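Local coordinates for CalS11 (Micromonospora echinospora, PDB 3TOS), which is a calicheamicin methyltransferase that binds S-adenosyl-L-homocysteine and probably acts as an O-methyltransferase, at residues T181-A186 and I203-L207. Residues are numbered along the deposited sequence; the frame is centred on the assembly and turned at random.
Sequences TVIALA and IRPYL
With CG1 of Ile183 anti to its carbonyl carbon (chi1 -62°) and CD1 extended beyond it, the side chain reaches across to Ile203 and Tyr206. Its CD1 lies 3.6 Å from Ile203 CB and 3.8 Å from Tyr206 CB, and the two isoleucine side chains cross at about a right angle. Ile203 CG1 sits between its backbone N and carbonyl carbon (chi1 66°), which directs CD1 to Ala186 CB at 3.8 Å. Nearer the backbone, Leu207 CD2 packs 4.0 Å from Ile183 CB. These contacts seat the turn after helix 193-203 against strand 183-188, within the beta-alpha-beta crossover that joins the neighbouring parallel strands 183-188 and 211-215 of the Rossmann-like methyltransferase sheet, where Phe76 of the adjacent strand 72-76 also touches Ala186 and Ile203. One nearly straight hydrogen bond fixes the backbones, Ile183 N to Tyr206 O at 2.9 Å (167° at the hydrogen), the donor lying above the carbonyl plane. Replacing Ile183 with an alanine would probably lose the packing of CD1 on Ile203 and Tyr206 and open a gap between them and Leu207. Thr181 O approaches the Tyr206 ring edge in plane, 3.3 Å from CD1, and also accepts a hydrogen bond from Asn227 of a second subunit.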
ATOM      1  N   THR B 181       5.129  35.493   9.820  1.00  9.32           N
ATOM      2  CA  THR B 181       3.998  34.561   9.934  1.00  9.11           C
ATOM      3  C   THR B 181       3.922  33.551   8.766  1.00  8.84           C
ATOM      4  O   THR B 181       4.014  33.927   7.560  1.00  9.67           O
ATOM      5  CB  THR B 181       2.650  35.337   9.956  1.00  9.55           C
ATOM      6  OG1 THR B 181       2.637  36.171  11.113  1.00 11.17           O
ATOM      7  CG2 THR B 181       1.435  34.387   9.923  1.00 10.28           C
ATOM      8  N   VAL B 182       3.819  32.278   9.123  1.00  9.01           N
ATOM      9  CA  VAL B 182       3.267  31.287   8.210  1.00  8.57           C
ATOM     10  C   VAL B 182       1.983  30.792   8.913  1.00  8.67           C
ATOM     11  O   VAL B 182       1.963  30.702  10.128  1.00  9.49           O
ATOM     12  CB  VAL B 182       4.241  30.096   7.945  1.00  8.38           C
ATOM     13  CG1 VAL B 182       3.569  29.082   7.005  1.00  9.48           C
ATOM     14  CG2 VAL B 182       5.560  30.580   7.337  1.00  9.23           C
ATOM     15  N   ILE B 183       0.893  30.562   8.184  1.00  7.26           N
ATOM     16  CA  ILE B 183      -0.375  30.088   8.817  1.00  8.73           C
ATOM     17  C   ILE B 183      -0.508  28.642   8.526  1.00  7.89           C
ATOM     18  O   ILE B 183      -0.679  28.239   7.358  1.00  9.96           O
ATOM     19  CB  ILE B 183      -1.605  30.864   8.279  1.00  9.24           C
ATOM     20  CG1 ILE B 183      -1.426  32.345   8.653  1.00  8.99           C
ATOM     21  CG2 ILE B 183      -2.981  30.243   8.873  1.00 10.32           C
ATOM     22  CD1 ILE B 183      -2.430  33.299   7.980  1.00  9.34           C
ATOM     23  N   ALA B 184      -0.415  27.810   9.561  1.00  6.71           N
ATOM     24  CA  ALA B 184      -0.640  26.370   9.384  1.00  6.13           C
ATOM     25  C   ALA B 184      -2.119  25.976   9.349  1.00  7.55           C
ATOM     26  O   ALA B 184      -2.522  25.131   8.543  1.00  9.09           O
ATOM     27  CB  ALA B 184       0.081  25.590  10.464  1.00  8.20           C
ATOM     28  N   LEU B 185      -2.897  26.606  10.222  1.00  7.60           N
ATOM     29  CA  LEU B 185      -4.326  26.274  10.337  1.00  8.59           C
ATOM     30  C   LEU B 185      -5.081  27.588  10.564  1.00  8.38           C
ATOM     31  O   LEU B 185      -4.769  28.348  11.478  1.00  9.44           O
ATOM     32  CB  LEU B 185      -4.572  25.271  11.501  1.00  9.37           C
ATOM     33  CG  LEU B 185      -6.032  24.989  11.916  1.00 11.70           C
ATOM     34  CD1 LEU B 185      -6.820  24.390  10.726  1.00 12.79           C
ATOM     35  CD2 LEU B 185      -6.029  24.064  13.127  1.00 13.04           C
ATOM     36  N   ALA B 186      -6.038  27.881   9.694  1.00  7.86           N
ATOM     37  CA  ALA B 186      -6.880  29.087   9.764  1.00  8.07           C
ATOM     38  C   ALA B 186      -8.299  28.598   9.951  1.00  8.08           C
ATOM     39  O   ALA B 186      -8.863  27.933   9.043  1.00  9.69           O
ATOM     40  CB  ALA B 186      -6.779  29.899   8.491  1.00  9.02           C
ATOM     41  N   ILE B 203      -5.192  36.571   4.512  1.00  9.78           N
ATOM     42  CA  ILE B 203      -4.320  35.488   4.928  1.00  9.58           C
ATOM     43  C   ILE B 203      -3.621  34.798   3.758  1.00 10.01           C
ATOM     44  O   ILE B 203      -2.638  34.085   3.985  1.00 10.35           O
ATOM     45  CB  ILE B 203      -5.045  34.412   5.773  1.00 10.62           C
ATOM     46  CG1 ILE B 203      -6.102  33.684   4.936  1.00 10.71           C
ATOM     47  CG2 ILE B 203      -5.593  34.995   7.062  1.00 11.42           C
ATOM     48  CD1 ILE B 203      -6.651  32.436   5.634  1.00 13.42           C
ATOM     49  N   ARG B 204      -4.075  35.030   2.522  1.00 10.26           N
ATOM     50  CA  ARG B 204      -3.565  34.263   1.409  1.00 12.14           C
ATOM     51  C   ARG B 204      -2.036  34.245   1.270  1.00 11.70           C
ATOM     52  O   ARG B 204      -1.492  33.174   1.002  1.00 11.87           O
ATOM     53  CB  ARG B 204      -4.201  34.738   0.072  1.00 15.25           C
ATOM     54  CG  ARG B 204      -4.023  33.746  -1.039  1.00 16.85           C
ATOM     55  CD  ARG B 204      -4.775  34.105  -2.284  1.00 19.34           C
ATOM     56  NE  ARG B 204      -4.438  33.134  -3.297  1.00 21.07           N
ATOM     57  CZ  ARG B 204      -5.163  32.957  -4.389  1.00 23.09           C
ATOM     58  NH1 ARG B 204      -6.252  33.717  -4.575  1.00 22.83           N
ATOM     59  NH2 ARG B 204      -4.794  32.041  -5.279  1.00 23.67           N
ATOM     60  N   PRO B 205      -1.339  35.408   1.470  1.00 10.22           N
ATOM     61  CA  PRO B 205       0.117  35.355   1.197  1.00  9.21           C
ATOM     62  C   PRO B 205       0.889  34.568   2.257  1.00  8.90           C
ATOM     63  O   PRO B 205       2.090  34.332   2.110  1.00 10.38           O
ATOM     64  CB  PRO B 205       0.534  36.847   1.153  1.00 10.72           C
ATOM     65  CG  PRO B 205      -0.706  37.624   1.022  1.00 10.72           C
ATOM     66  CD  PRO B 205      -1.817  36.788   1.653  1.00  9.58           C
ATOM     67  N   TYR B 206       0.197  34.139   3.330  1.00  8.62           N
ATOM     68  CA  TYR B 206       0.901  33.522   4.469  1.00  7.91           C
ATOM     69  C   TYR B 206       0.632  32.035   4.560  1.00  7.61           C
ATOM     70  O   TYR B 206       1.135  31.364   5.444  1.00  9.32           O
ATOM     71  CB  TYR B 206       0.515  34.219   5.797  1.00  8.72           C
ATOM     72  CG  TYR B 206       0.850  35.681   5.709  1.00  9.05           C
ATOM     73  CD1 TYR B 206       2.131  36.136   6.073  1.00  9.98           C
ATOM     74  CD2 TYR B 206      -0.102  36.618   5.273  1.00  9.89           C
ATOM     75  CE1 TYR B 206       2.462  37.496   5.965  1.00 10.83           C
ATOM     76  CE2 TYR B 206       0.238  37.948   5.163  1.00 11.06           C
ATOM     77  CZ  TYR B 206       1.492  38.393   5.514  1.00 10.99           C
ATOM     78  OH  TYR B 206       1.814  39.735   5.379  1.00 13.20           O
ATOM     79  N   LEU B 207      -0.127  31.493   3.598  1.00  7.72           N
ATOM     80  CA  LEU B 207      -0.439  30.054   3.563  1.00  8.69           C
ATOM     81  C   LEU B 207       0.652  29.323   2.759  1.00  9.31           C
ATOM     82  O   LEU B 207       1.221  29.893   1.817  1.00 10.98           O
ATOM     83  CB  LEU B 207      -1.768  29.828   2.843  1.00 10.01           C
ATOM     84  CG  LEU B 207      -2.981  30.453   3.572  1.00  8.16           C
ATOM     85  CD1 LEU B 207      -4.251  30.479   2.664  1.00 10.21           C
ATOM     86  CD2 LEU B 207      -3.263  29.679   4.885  1.00  9.30           C
TER